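4-hydroxybenzoyl-CoA thioesterase (Staphylococcus aureus, PDB 6FDG) probably hydrolyses the thioester of DHNA-CoA, a step of the vitamin K2 pathway, as a hotdog-fold acyl-CoA thioesterase. Local coordinates at residues 93-96 and 100-103; 31-36 and 76-81; 14-17 and 21-24; 51-56 and 124-129; 88-93 and 131-136. All coordinates share one frame; numbering follows the deposited sequence. Where two conformers were deposited one is given.

Interaction 1 (93-96 and 100-103); sequences EIFN and ELAT
Ile94 and Thr103 form an antiparallel hydrogen-bonded pair and Phe95 faces Leu101 in a non-hydrogen-bonded one, the register slipping by one residue between them. Ile94 N gives Thr103 O a nearly straight bond of 2.8 Å, while Ile94 O takes two successive amides: Ala102 N at 2.7 Å and, weakly, Thr103 N at 3.4 Å. Beside the backbone, Ile94 and Thr103 run alongside each other off the same face, where Tyr26 of helix 26-41 covers them both. On the other face Leu101 CD1 sits over the Phe95 ring, offset toward its rim, in a CH-pi contact 4.2 Å from the centroid; the same methyl touches Glu93 CB. Near the turn, chi1 of Asn96 (78°) sets CG between the backbone N and the carbonyl carbon, and the amide meets Glu100 twice. ND2 donates within the amide plane to Glu100 OE1 at 3.0 Å, and OD1 accepts Glu100 N from above its carbonyl plane at 3.1 Å. Asn96 N adds a bond to Glu100 O. Ala102 and Thr103 thus both oppose Ile94, a classic beta bulge at the end of the 88-95/101-113 hairpin of the hotdog sheet.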
# COMPACT_ATOMS: atom_id res chain seq x y z
N GLU A 93 -7.79 14.19 -14.82
CA GLU A 93 -7.10 15.45 -14.33
C GLU A 93 -7.36 15.53 -12.86
O GLU A 93 -8.49 15.34 -12.41
CB GLU A 93 -7.70 16.71 -15.02
CG GLU A 93 -7.39 16.80 -16.46
CD GLU A 93 -8.07 17.96 -17.22
OE1 GLU A 93 -9.06 18.45 -16.72
OE2 GLU A 93 -7.59 18.16 -18.33
N ILE A 94 -6.33 15.85 -12.07
CA ILE A 94 -6.48 16.04 -10.64
C ILE A 94 -6.21 17.51 -10.27
O ILE A 94 -5.16 18.07 -10.68
CB ILE A 94 -5.53 15.21 -9.81
CG1 ILE A 94 -5.69 13.69 -10.16
CG2 ILE A 94 -5.74 15.46 -8.34
CD1 ILE A 94 -4.80 12.80 -9.36
N PHE A 95 -7.21 18.12 -9.64
CA PHE A 95 -7.08 19.52 -9.14
C PHE A 95 -6.92 19.48 -7.69
O PHE A 95 -7.58 18.79 -6.90
CB PHE A 95 -8.35 20.28 -9.59
CG PHE A 95 -8.55 20.35 -11.07
CD1 PHE A 95 -7.97 21.39 -11.86
CD2 PHE A 95 -9.27 19.35 -11.74
CE1 PHE A 95 -8.08 21.43 -13.26
CE2 PHE A 95 -9.38 19.41 -13.14
CZ PHE A 95 -8.81 20.42 -13.89
N ASN A 96 -6.00 20.38 -7.22
CA ASN A 96 -5.80 20.55 -5.81
C ASN A 96 -6.86 21.47 -5.20
O ASN A 96 -7.70 21.98 -5.87
CB ASN A 96 -4.34 20.87 -5.52
CG ASN A 96 -3.94 22.32 -5.81
OD1 ASN A 96 -4.83 23.12 -6.16
ND2 ASN A 96 -2.66 22.55 -5.92
N GLU A 100 -5.79 24.31 -8.82
CA GLU A 100 -4.71 24.20 -9.75
C GLU A 100 -4.62 22.72 -10.31
O GLU A 100 -4.90 21.81 -9.51
CB GLU A 100 -3.38 24.49 -9.11
CG GLU A 100 -3.34 25.90 -8.48
CD GLU A 100 -2.35 26.13 -7.36
OE1 GLU A 100 -1.66 25.27 -6.77
OE2 GLU A 100 -2.23 27.39 -7.01
N LEU A 101 -4.32 22.63 -11.57
CA LEU A 101 -4.06 21.29 -12.20
C LEU A 101 -2.77 20.66 -11.68
O LEU A 101 -1.65 21.24 -11.88
CB LEU A 101 -4.02 21.44 -13.65
CG LEU A 101 -3.83 20.06 -14.43
CD1 LEU A 101 -4.98 19.16 -14.20
CD2 LEU A 101 -3.50 20.36 -15.86
N ALA A 102 -2.91 19.62 -10.84
CA ALA A 102 -1.76 18.97 -10.19
C ALA A 102 -1.18 17.80 -11.02
O ALA A 102 -0.04 17.44 -10.94
CB ALA A 102 -2.05 18.58 -8.83
N THR A 103 -2.09 17.10 -11.73
CA THR A 103 -1.76 15.83 -12.36
C THR A 103 -2.68 15.51 -13.50
O THR A 103 -3.87 15.86 -13.45
CB THR A 103 -2.01 14.67 -11.27
OG1 THR A 103 -1.85 15.12 -9.98
CG2 THR A 103 -1.25 13.47 -11.62

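Interaction 2 (31-36 and 76-81); sequences EVARLD and VKTWVE
Ala33 meets Val76 and Thr78 where helix 26-41, the long central helix of the hotdog fold, lies against strand 73-83 of the sheet that curls round it. The axes of the two segments come within 8.3 Å and cross at -57°, a close approach consistent with the small alanine at the point of contact. On the side of the helix that faces another copy of the protein, Val32 packs on Arg11 and Leu35 on Tyr70 of the second subunit. Ala33 lies between these two in sequence and points toward the strand. Its CB fits between two alternate side chains of the strand, either side of Lys77, 3.5 Å from Val76 CG1 and 3.3 Å from Thr78 OG1. Val76 brings up CG1 by holding it opposite its own backbone N (chi1 -173°), while Thr78, with OG1 opposite the carbonyl carbon (chi1 -54°), sets its oxygen against the alanine. Arg34 touches more lightly: its CA lies 4.3 Å from Thr78 CG2, and the rest of the chain leads off to Tyr92, whose OH accepts NH2. Asp36 closes the segment, with OD2 in a salt bridge to Lys40 and a hydrogen bond to Thr6 OG1. Beyond Thr78 the strand turns Trp79 to its other side, where NE1 donates to Glu81 OE1 at 3.0 Å, the oxygen lying almost in the plane of the indole.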
# COMPACT_ATOMS: atom_id res chain seq x y z
N GLU A 31 -8.29 4.74 -9.87
CA GLU A 31 -9.29 3.68 -9.72
C GLU A 31 -10.53 4.17 -9.04
O GLU A 31 -11.66 3.87 -9.50
CB GLU A 31 -8.64 2.53 -8.97
CG GLU A 31 -9.63 1.47 -8.54
CD GLU A 31 -8.96 0.54 -7.51
OE1 GLU A 31 -9.26 0.68 -6.24
OE2 GLU A 31 -8.26 -0.43 -7.96
N VAL A 32 -10.38 4.88 -7.92
CA VAL A 32 -11.53 5.41 -7.22
C VAL A 32 -12.35 6.29 -8.17
O VAL A 32 -13.58 6.19 -8.23
CB VAL A 32 -11.07 6.19 -5.96
CG1 VAL A 32 -12.23 7.02 -5.32
CG2 VAL A 32 -10.51 5.24 -4.96
N ALA A 33 -11.72 7.13 -8.91
CA ALA A 33 -12.39 8.02 -9.86
C ALA A 33 -13.06 7.30 -10.96
O ALA A 33 -14.23 7.62 -11.30
CB ALA A 33 -11.40 9.09 -10.32
N ARG A 34 -12.38 6.32 -11.54
CA ARG A 34 -12.94 5.57 -12.63
C ARG A 34 -14.19 4.75 -12.19
O ARG A 34 -15.21 4.72 -12.89
CB ARG A 34 -11.84 4.55 -13.12
CG ARG A 34 -12.26 3.66 -14.22
CD ARG A 34 -11.10 2.85 -14.78
NE ARG A 34 -10.50 1.93 -13.84
CZ ARG A 34 -9.31 2.06 -13.28
NH1 ARG A 34 -8.85 1.03 -12.49
NH2 ARG A 34 -8.60 3.17 -13.30
N LEU A 35 -14.14 4.18 -11.00
CA LEU A 35 -15.27 3.42 -10.47
C LEU A 35 -16.41 4.42 -10.17
O LEU A 35 -17.61 3.97 -10.28
CB LEU A 35 -14.83 2.59 -9.28
CG LEU A 35 -13.97 1.37 -9.63
CD1 LEU A 35 -13.37 0.74 -8.35
CD2 LEU A 35 -14.75 0.28 -10.37
N ASP A 36 -16.11 5.65 -9.77
CA ASP A 36 -17.16 6.64 -9.53
C ASP A 36 -17.76 7.00 -10.86
O ASP A 36 -19.01 7.20 -10.98
CB ASP A 36 -16.52 7.89 -8.86
CG ASP A 36 -17.53 8.93 -8.41
OD1 ASP A 36 -18.57 8.55 -7.84
OD2 ASP A 36 -17.21 10.12 -8.68
N VAL A 76 -10.96 14.87 -8.83
CA VAL A 76 -10.50 14.09 -9.98
C VAL A 76 -11.53 14.14 -11.08
O VAL A 76 -12.66 13.73 -10.80
CB VAL A 76 -10.12 12.64 -9.64
CG1 VAL A 76 -9.52 12.03 -10.88
CG2 VAL A 76 -9.23 12.57 -8.44
N LYS A 77 -11.22 14.65 -12.22
CA LYS A 77 -12.08 14.73 -13.42
C LYS A 77 -11.72 13.51 -14.25
O LYS A 77 -10.55 13.33 -14.61
CB LYS A 77 -11.86 16.03 -14.17
CG LYS A 77 -12.70 16.16 -15.44
CD LYS A 77 -12.44 17.55 -16.06
CE LYS A 77 -13.34 17.80 -17.23
NZ LYS A 77 -13.03 19.17 -17.82
N THR A 78 -12.71 12.69 -14.64
CA THR A 78 -12.57 11.45 -15.41
C THR A 78 -13.40 11.45 -16.62
O THR A 78 -14.59 11.80 -16.50
CB THR A 78 -12.95 10.27 -14.54
OG1 THR A 78 -12.22 10.23 -13.34
CG2 THR A 78 -12.69 8.94 -15.29
N TRP A 79 -12.88 11.01 -17.72
CA TRP A 79 -13.71 10.82 -18.95
C TRP A 79 -13.12 9.69 -19.76
O TRP A 79 -12.00 9.17 -19.47
CB TRP A 79 -13.78 12.08 -19.85
CG TRP A 79 -12.56 12.53 -20.44
CD1 TRP A 79 -12.16 12.31 -21.74
CD2 TRP A 79 -11.55 13.39 -19.88
NE1 TRP A 79 -10.96 12.93 -21.99
CE2 TRP A 79 -10.58 13.59 -20.86
CE3 TRP A 79 -11.36 13.96 -18.60
CZ2 TRP A 79 -9.45 14.46 -20.65
CZ3 TRP A 79 -10.24 14.70 -18.41
CH2 TRP A 79 -9.35 14.93 -19.40
N VAL A 80 -13.90 9.12 -20.66
CA VAL A 80 -13.47 8.05 -21.56
C VAL A 80 -12.99 8.67 -22.85
O VAL A 80 -13.79 9.18 -23.68
CB VAL A 80 -14.59 7.03 -21.75
CG1 VAL A 80 -14.08 6.00 -22.78
CG2 VAL A 80 -14.99 6.40 -20.44
N GLU A 81 -11.68 8.71 -23.10
CA GLU A 81 -11.11 9.27 -24.31
C GLU A 81 -11.41 8.42 -25.48
O GLU A 81 -11.63 8.92 -26.60
CB GLU A 81 -9.61 9.44 -24.10
CG GLU A 81 -8.88 10.12 -25.24
CD GLU A 81 -9.31 11.51 -25.54
OE1 GLU A 81 -9.90 12.26 -24.68
OE2 GLU A 81 -8.89 11.97 -26.66

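Interaction 3 (14-17 and 21-24); sequences ETDK and IYHG
Glu14 O receives Tyr22 N at 2.9 Å, nearly in line with the carbonyl, with a lesser CA-H...O contact from Ile21 CA at 3.5 Å and a weak bond from Asn25 ND2. The backbone bond accompanies a single bridge between the two segments, in which Thr15 and Ile21 approach to 4.5 Å between their CA atoms. Further along, Asp16 brings its carboxylate beside Tyr22, chi1 of 70° tucking it back over the backbone. OD2 comes to the edge of the Tyr22 ring, close to its plane and 3.6 Å from CD1, with carboxylate and ring at a steep angle to each other. The two segments belong to the loop before the central helix of the hotdog fold; in the Pseudomonas-type 4-hydroxybenzoyl-CoA thioesterase the catalytic aspartate lies in this loop, and Asp16 is probably its counterpart. A water extends the link from Asp16: it donates to OD2 at 3.1 Å, accepts His23 N at 2.9 Å, and is also hydrogen-bonded to His23 ND1, lying in the imidazole plane. Beyond the contact, neighbouring subunits take up the polar ends. Glu14 OE2 forms a salt bridge with Arg11 of the second subunit and also accepts Trp29 NE1 of its own chain, while Tyr22 OH is hydrogen-bonded to Glu31 of the third subunit.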
# COMPACT_ATOMS: atom_id res chain seq x y z
N GLU A 14 -0.81 7.78 2.85
CA GLU A 14 -0.42 7.94 1.45
C GLU A 14 0.79 8.85 1.25
O GLU A 14 1.19 9.02 0.06
CB GLU A 14 -1.63 8.44 0.69
CG GLU A 14 -2.71 7.37 0.49
CD GLU A 14 -4.02 7.95 0.02
OE1 GLU A 14 -4.44 9.07 0.28
OE2 GLU A 14 -4.78 7.15 -0.71
N THR A 15 1.36 9.38 2.34
CA THR A 15 2.56 10.25 2.23
C THR A 15 3.82 9.49 2.19
O THR A 15 3.86 8.32 2.63
CB THR A 15 2.65 11.21 3.41
OG1 THR A 15 2.84 10.51 4.63
CG2 THR A 15 1.48 12.13 3.45
N ASP A 16 4.85 10.07 1.65
CA ASP A 16 6.18 9.56 1.78
C ASP A 16 7.00 10.55 2.61
O ASP A 16 6.52 11.54 3.11
CB ASP A 16 6.74 9.17 0.48
CG ASP A 16 7.05 10.31 -0.44
OD1 ASP A 16 7.05 11.51 0.04
OD2 ASP A 16 7.15 10.07 -1.65
N LYS A 17 8.29 10.16 2.73
CA LYS A 17 9.16 10.96 3.63
C LYS A 17 9.40 12.40 3.03
O LYS A 17 9.78 13.20 3.92
CB LYS A 17 10.43 10.20 3.87
CG LYS A 17 11.33 10.03 2.69
CD LYS A 17 12.82 9.77 3.08
CE LYS A 17 13.22 10.56 4.30
NZ LYS A 17 14.69 10.75 4.50
N ILE A 21 2.22 13.17 -1.40
CA ILE A 21 1.56 11.92 -1.79
C ILE A 21 2.52 11.13 -2.66
O ILE A 21 2.96 11.57 -3.67
CB ILE A 21 0.22 12.13 -2.46
CG1 ILE A 21 -0.71 12.97 -1.55
CG2 ILE A 21 -0.40 10.81 -2.89
CD1 ILE A 21 -0.97 12.53 -0.29
N TYR A 22 2.83 9.87 -2.21
CA TYR A 22 3.75 8.99 -2.95
C TYR A 22 3.26 8.79 -4.35
O TYR A 22 2.06 8.50 -4.56
CB TYR A 22 3.88 7.69 -2.19
CG TYR A 22 4.79 6.68 -2.87
CD1 TYR A 22 6.15 6.93 -3.00
CD2 TYR A 22 4.26 5.49 -3.44
CE1 TYR A 22 7.00 6.04 -3.69
CE2 TYR A 22 5.13 4.57 -4.06
CZ TYR A 22 6.43 4.93 -4.21
OH TYR A 22 7.29 3.98 -4.84
N HIS A 23 4.13 8.88 -5.36
CA HIS A 23 3.74 8.89 -6.73
C HIS A 23 3.02 7.57 -7.11
O HIS A 23 2.16 7.56 -7.98
CB HIS A 23 4.94 9.14 -7.69
CG HIS A 23 5.92 8.02 -7.79
ND1 HIS A 23 6.89 7.78 -6.86
CD2 HIS A 23 6.12 7.10 -8.75
CE1 HIS A 23 7.63 6.72 -7.27
NE2 HIS A 23 7.17 6.30 -8.40
N GLY A 24 3.39 6.47 -6.47
CA GLY A 24 2.72 5.18 -6.75
C GLY A 24 1.33 5.11 -6.29
O GLY A 24 0.64 4.13 -6.71
O HOH W 1 6.79 9.94 -4.69

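Interaction 4 (51-56 and 124-129); sequences QGIISP and RYFPDW
Ile53 packs against the Phe126 ring where the short strand 53-54, on the margin of the hotdog sheet, meets the bend between helices 122-125 and 127-141. This is the tight, buried part of the contact. Ile53 and Phe126 run antiparallel past each other. The isoleucine lies at the edge of the ring, near its plane, with CG1 3.9 Å from Phe126 CE2; CB and CG2 border the same ring carbon. Phe126 leaves helical geometry after the first helix and holds the N-cap position of the second, and its ring reaches across to strand 53-54 and also touches Met48 of helix 45-50. The other side of the contact is looser and at the surface of the assembly. Gln51, an exposed residue, brings only its aliphatic part to the ring: CB lies 4.0 Å from Phe126 CZ and CG 4.1 Å from CE1. The chain then bends at chi2 (-64°), and the amide stands nearly perpendicular to the ring plane. Tyr125, likewise exposed, touches lightly. Ile53 bends its outer arm (chi2 -59°), and CD1 comes obliquely to the tyrosine ring, 4.2 Å from Tyr125 CD2.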
# COMPACT_ATOMS: atom_id res chain seq x y z
N GLN A 51 -20.60 -11.62 -12.39
CA GLN A 51 -20.76 -12.42 -13.61
C GLN A 51 -19.48 -13.16 -14.03
O GLN A 51 -19.41 -13.74 -15.09
CB GLN A 51 -21.28 -11.54 -14.77
CG GLN A 51 -22.58 -10.85 -14.58
CD GLN A 51 -23.66 -11.85 -14.43
OE1 GLN A 51 -23.81 -12.78 -15.23
NE2 GLN A 51 -24.29 -11.78 -13.34
N GLY A 52 -18.41 -13.13 -13.22
CA GLY A 52 -17.20 -13.77 -13.57
C GLY A 52 -16.30 -13.07 -14.59
O GLY A 52 -15.50 -13.65 -15.20
N ILE A 53 -16.50 -11.74 -14.67
CA ILE A 53 -15.71 -10.90 -15.58
C ILE A 53 -14.93 -9.88 -14.74
O ILE A 53 -15.49 -9.34 -13.86
CB ILE A 53 -16.60 -10.20 -16.61
CG1 ILE A 53 -17.38 -11.23 -17.50
CG2 ILE A 53 -15.79 -9.27 -17.56
CD1 ILE A 53 -16.49 -12.14 -18.25
N ILE A 54 -13.64 -9.74 -15.06
CA ILE A 54 -12.77 -8.72 -14.39
C ILE A 54 -12.29 -7.80 -15.46
O ILE A 54 -12.02 -8.18 -16.58
CB ILE A 54 -11.51 -9.33 -13.84
CG1 ILE A 54 -11.85 -10.42 -12.84
CG2 ILE A 54 -10.71 -8.28 -13.08
CD1 ILE A 54 -10.63 -11.17 -12.47
N SER A 55 -11.96 -6.55 -14.98
CA SER A 55 -11.44 -5.49 -15.83
C SER A 55 -10.07 -4.95 -15.33
O SER A 55 -10.12 -3.93 -14.57
CB SER A 55 -12.43 -4.41 -15.95
OG SER A 55 -12.10 -3.47 -16.91
N PRO A 56 -9.04 -5.53 -15.77
CA PRO A 56 -7.73 -5.00 -15.35
C PRO A 56 -7.21 -3.91 -16.20
O PRO A 56 -7.50 -3.77 -17.40
CB PRO A 56 -6.85 -6.21 -15.45
CG PRO A 56 -7.39 -6.98 -16.64
CD PRO A 56 -8.87 -6.79 -16.48
N ARG A 124 -20.96 -8.33 -26.00
CA ARG A 124 -21.56 -9.71 -25.89
C ARG A 124 -21.90 -10.01 -24.52
O ARG A 124 -22.86 -10.75 -24.29
CB ARG A 124 -20.49 -10.65 -26.28
CG ARG A 124 -20.19 -10.62 -27.70
CD ARG A 124 -19.31 -11.82 -28.01
NE ARG A 124 -19.34 -12.15 -29.44
CZ ARG A 124 -18.47 -12.98 -30.04
NH1 ARG A 124 -18.63 -13.26 -31.30
NH2 ARG A 124 -17.48 -13.56 -29.35
N TYR A 125 -21.18 -9.56 -23.46
CA TYR A 125 -21.44 -9.92 -22.12
C TYR A 125 -22.30 -8.91 -21.33
O TYR A 125 -22.99 -9.17 -20.38
CB TYR A 125 -20.12 -10.21 -21.42
CG TYR A 125 -19.47 -11.49 -21.91
CD1 TYR A 125 -18.84 -11.56 -23.06
CD2 TYR A 125 -19.57 -12.61 -21.13
CE1 TYR A 125 -18.29 -12.74 -23.56
CE2 TYR A 125 -18.98 -13.78 -21.61
CZ TYR A 125 -18.42 -13.80 -22.84
OH TYR A 125 -17.81 -15.00 -23.33
N PHE A 126 -22.14 -7.60 -21.70
CA PHE A 126 -22.83 -6.51 -21.08
C PHE A 126 -23.42 -5.55 -22.04
O PHE A 126 -22.91 -4.38 -22.25
CB PHE A 126 -21.85 -5.75 -20.06
CG PHE A 126 -21.25 -6.62 -19.09
CD1 PHE A 126 -21.98 -6.80 -17.94
CD2 PHE A 126 -20.11 -7.30 -19.29
CE1 PHE A 126 -21.56 -7.64 -16.91
CE2 PHE A 126 -19.66 -8.17 -18.26
CZ PHE A 126 -20.40 -8.37 -17.10
N PRO A 127 -24.45 -5.95 -22.83
CA PRO A 127 -24.96 -5.07 -23.92
C PRO A 127 -25.41 -3.70 -23.36
O PRO A 127 -25.28 -2.77 -24.18
CB PRO A 127 -26.15 -5.88 -24.57
CG PRO A 127 -26.34 -7.03 -23.60
CD PRO A 127 -25.13 -7.26 -22.75
N ASP A 128 -25.94 -3.61 -22.18
CA ASP A 128 -26.40 -2.36 -21.60
C ASP A 128 -25.17 -1.43 -21.37
O ASP A 128 -25.31 -0.17 -21.60
CB ASP A 128 -27.07 -2.59 -20.27
CG ASP A 128 -26.36 -3.66 -19.30
OD1 ASP A 128 -25.63 -4.66 -19.70
OD2 ASP A 128 -26.60 -3.49 -18.07
N TRP A 129 -24.05 -1.96 -20.87
CA TRP A 129 -22.83 -1.09 -20.72
C TRP A 129 -22.39 -0.69 -22.08
O TRP A 129 -22.05 0.52 -22.31
CB TRP A 129 -21.71 -1.90 -20.04
CG TRP A 129 -21.86 -2.25 -18.66
CD1 TRP A 129 -22.84 -2.98 -18.05
CD2 TRP A 129 -20.86 -2.02 -17.61
NE1 TRP A 129 -22.53 -3.22 -16.73
CE2 TRP A 129 -21.31 -2.70 -16.46
CE3 TRP A 129 -19.65 -1.35 -17.59
CZ2 TRP A 129 -20.63 -2.67 -15.28
CZ3 TRP A 129 -18.95 -1.39 -16.33
CH2 TRP A 129 -19.49 -2.03 -15.26

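Interaction 5 (88-93 and 131-136); sequences SVYKYE and EAYSKV
The Tyr90 and Tyr133 rings meet through their hydroxyl edges and not through their faces: each oxygen lies near the plane of the other ring, and the two side chains cross at about a right angle. The hydroxyls are hydrogen-bonded, Tyr90 OH to Tyr133 OH at 2.7 Å, and either could be the donor. The approach is lopsided. Tyr90 OH comes in on the CE2 side of Tyr133, 3.5 Å from that carbon, whereas Tyr133 OH stays 3.9 Å from Tyr90 CZ. Ser88, two residues before Tyr90 on the same strand, brings OG obliquely to the Tyr133 ring, 4.3 Å from CE2, a loose touch near the same CE2 edge but off the plane. Tyr83 meets Tyr133 as well, the planes of the two rings inclined by about 50°. Tyr90 lets its ring reach out from the strand by placing CG opposite the carbonyl carbon (chi1 -63°), which carries the hydroxyl to that of Tyr133 although the backbones stay well apart: even the nearest pair of CA atoms, Ser88 and Tyr133, are 9.3 Å from each other. Both phenols are buried, and their mutual bond gives each hydroxyl a polar partner. Val80 of strand 73-83 and Leu109 of strand 101-113 pack on Tyr90, while Ile38 and Leu41 of helix 26-41 pack on Tyr133, so the bond spans the join between the hotdog sheet, the end of its central helix and the C-terminal helix 127-141.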
# COMPACT_ATOMS: atom_id res chain seq x y z
N SER A 88 -11.00 0.20 -23.36
CA SER A 88 -11.38 1.60 -23.09
C SER A 88 -10.14 2.38 -22.61
O SER A 88 -9.33 1.75 -21.81
CB SER A 88 -12.38 1.75 -22.04
OG SER A 88 -13.69 1.21 -22.42
N VAL A 89 -9.97 3.61 -22.98
CA VAL A 89 -8.91 4.48 -22.42
C VAL A 89 -9.61 5.60 -21.66
O VAL A 89 -10.38 6.37 -22.24
CB VAL A 89 -8.00 5.06 -23.48
CG1 VAL A 89 -6.92 5.94 -22.84
CG2 VAL A 89 -7.35 3.92 -24.28
N TYR A 90 -9.41 5.66 -20.36
CA TYR A 90 -9.88 6.73 -19.48
C TYR A 90 -8.79 7.73 -19.35
O TYR A 90 -7.58 7.38 -19.24
CB TYR A 90 -10.25 6.21 -18.11
CG TYR A 90 -11.38 5.22 -18.03
CD1 TYR A 90 -11.26 3.92 -18.44
CD2 TYR A 90 -12.64 5.67 -17.62
CE1 TYR A 90 -12.35 3.04 -18.38
CE2 TYR A 90 -13.74 4.77 -17.53
CZ TYR A 90 -13.53 3.54 -17.94
OH TYR A 90 -14.63 2.61 -17.87
N LYS A 91 -9.14 9.01 -19.29
CA LYS A 91 -8.21 10.10 -18.96
C LYS A 91 -8.70 10.78 -17.72
O LYS A 91 -9.89 10.83 -17.37
CB LYS A 91 -8.08 11.10 -20.13
CG LYS A 91 -7.17 10.58 -21.22
CD LYS A 91 -7.03 11.51 -22.42
CE LYS A 91 -6.34 12.77 -21.99
NZ LYS A 91 -5.53 13.24 -23.23
N TYR A 92 -7.70 11.36 -17.02
CA TYR A 92 -7.93 12.00 -15.74
C TYR A 92 -7.19 13.31 -15.59
O TYR A 92 -6.09 13.52 -16.15
CB TYR A 92 -7.37 11.16 -14.58
CG TYR A 92 -7.83 9.70 -14.66
CD1 TYR A 92 -7.05 8.78 -15.39
CD2 TYR A 92 -8.92 9.25 -13.98
CE1 TYR A 92 -7.46 7.45 -15.54
CE2 TYR A 92 -9.32 7.89 -14.08
CZ TYR A 92 -8.54 7.01 -14.81
OH TYR A 92 -8.92 5.63 -14.87
N GLU A 93 -7.79 14.19 -14.82
CA GLU A 93 -7.10 15.45 -14.33
C GLU A 93 -7.36 15.53 -12.86
O GLU A 93 -8.49 15.34 -12.41
CB GLU A 93 -7.70 16.71 -15.02
CG GLU A 93 -7.39 16.80 -16.46
CD GLU A 93 -8.07 17.96 -17.22
OE1 GLU A 93 -9.06 18.45 -16.72
OE2 GLU A 93 -7.59 18.16 -18.33
N GLU A 131 -24.10 -0.15 -24.80
CA GLU A 131 -24.98 0.89 -25.43
C GLU A 131 -24.60 2.22 -24.78
O GLU A 131 -24.56 3.18 -25.55
CB GLU A 131 -26.44 0.50 -25.17
CG GLU A 131 -27.50 1.61 -25.41
CD GLU A 131 -28.91 1.17 -24.96
OE1 GLU A 131 -29.11 0.72 -23.81
OE2 GLU A 131 -29.85 1.27 -25.78
N ALA A 132 -24.42 2.24 -23.46
CA ALA A 132 -24.12 3.52 -22.73
C ALA A 132 -22.76 4.09 -23.15
O ALA A 132 -22.66 5.28 -23.54
CB ALA A 132 -24.23 3.35 -21.30
N TYR A 133 -21.75 3.18 -23.26
CA TYR A 133 -20.44 3.68 -23.68
C TYR A 133 -20.38 4.17 -25.08
O TYR A 133 -19.66 5.08 -25.45
CB TYR A 133 -19.32 2.58 -23.37
CG TYR A 133 -18.82 2.58 -21.94
CD1 TYR A 133 -19.57 2.24 -20.88
CD2 TYR A 133 -17.53 2.98 -21.69
CE1 TYR A 133 -19.10 2.26 -19.57
CE2 TYR A 133 -17.02 2.98 -20.38
CZ TYR A 133 -17.80 2.71 -19.37
OH TYR A 133 -17.34 2.72 -18.03
N SER A 134 -21.13 3.50 -25.98
CA SER A 134 -21.18 3.84 -27.35
C SER A 134 -21.94 5.21 -27.50
O SER A 134 -21.46 6.03 -28.31
CB SER A 134 -21.96 2.80 -28.21
OG SER A 134 -21.17 1.63 -28.32
N LYS A 135 -22.96 5.41 -26.77
CA LYS A 135 -23.68 6.70 -26.78
C LYS A 135 -22.76 7.83 -26.32
O LYS A 135 -22.64 8.85 -26.96
CB LYS A 135 -24.88 6.65 -25.91
CG LYS A 135 -25.66 7.96 -25.67
CD LYS A 135 -26.91 7.75 -24.80
CE LYS A 135 -27.73 9.03 -24.60
NZ LYS A 135 -27.95 9.74 -25.91
N VAL A 136 -22.04 7.56 -25.18
CA VAL A 136 -21.06 8.56 -24.69
C VAL A 136 -20.04 8.86 -25.68
O VAL A 136 -19.64 10.00 -25.86
CB VAL A 136 -20.52 8.09 -23.27
CG1 VAL A 136 -19.33 8.96 -22.91
CG2 VAL A 136 -21.58 8.18 -22.22

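Along the chain interaction 3 closes first, in the loop before helix 26-41; interaction 2 then sets that helix on strand 73-83, and interactions 5 and 1 both start from strand 88-95, sharing Glu93. Strands 73-83 and 88-95 are neighbours in the sheet, so interactions 1, 2 and 5 adjoin, with the centre of interaction 2 about 13 Å from that of interaction 1 and 9 Å from that of interaction 5. Interaction 4 packs the bend leading into helix 127-141 and interaction 5 the helix itself, with centres 15 Å apart. Interaction 3 lies across the chain's centre from interaction 4, about 33 Å away between centres, and segments of both reach the third subunit.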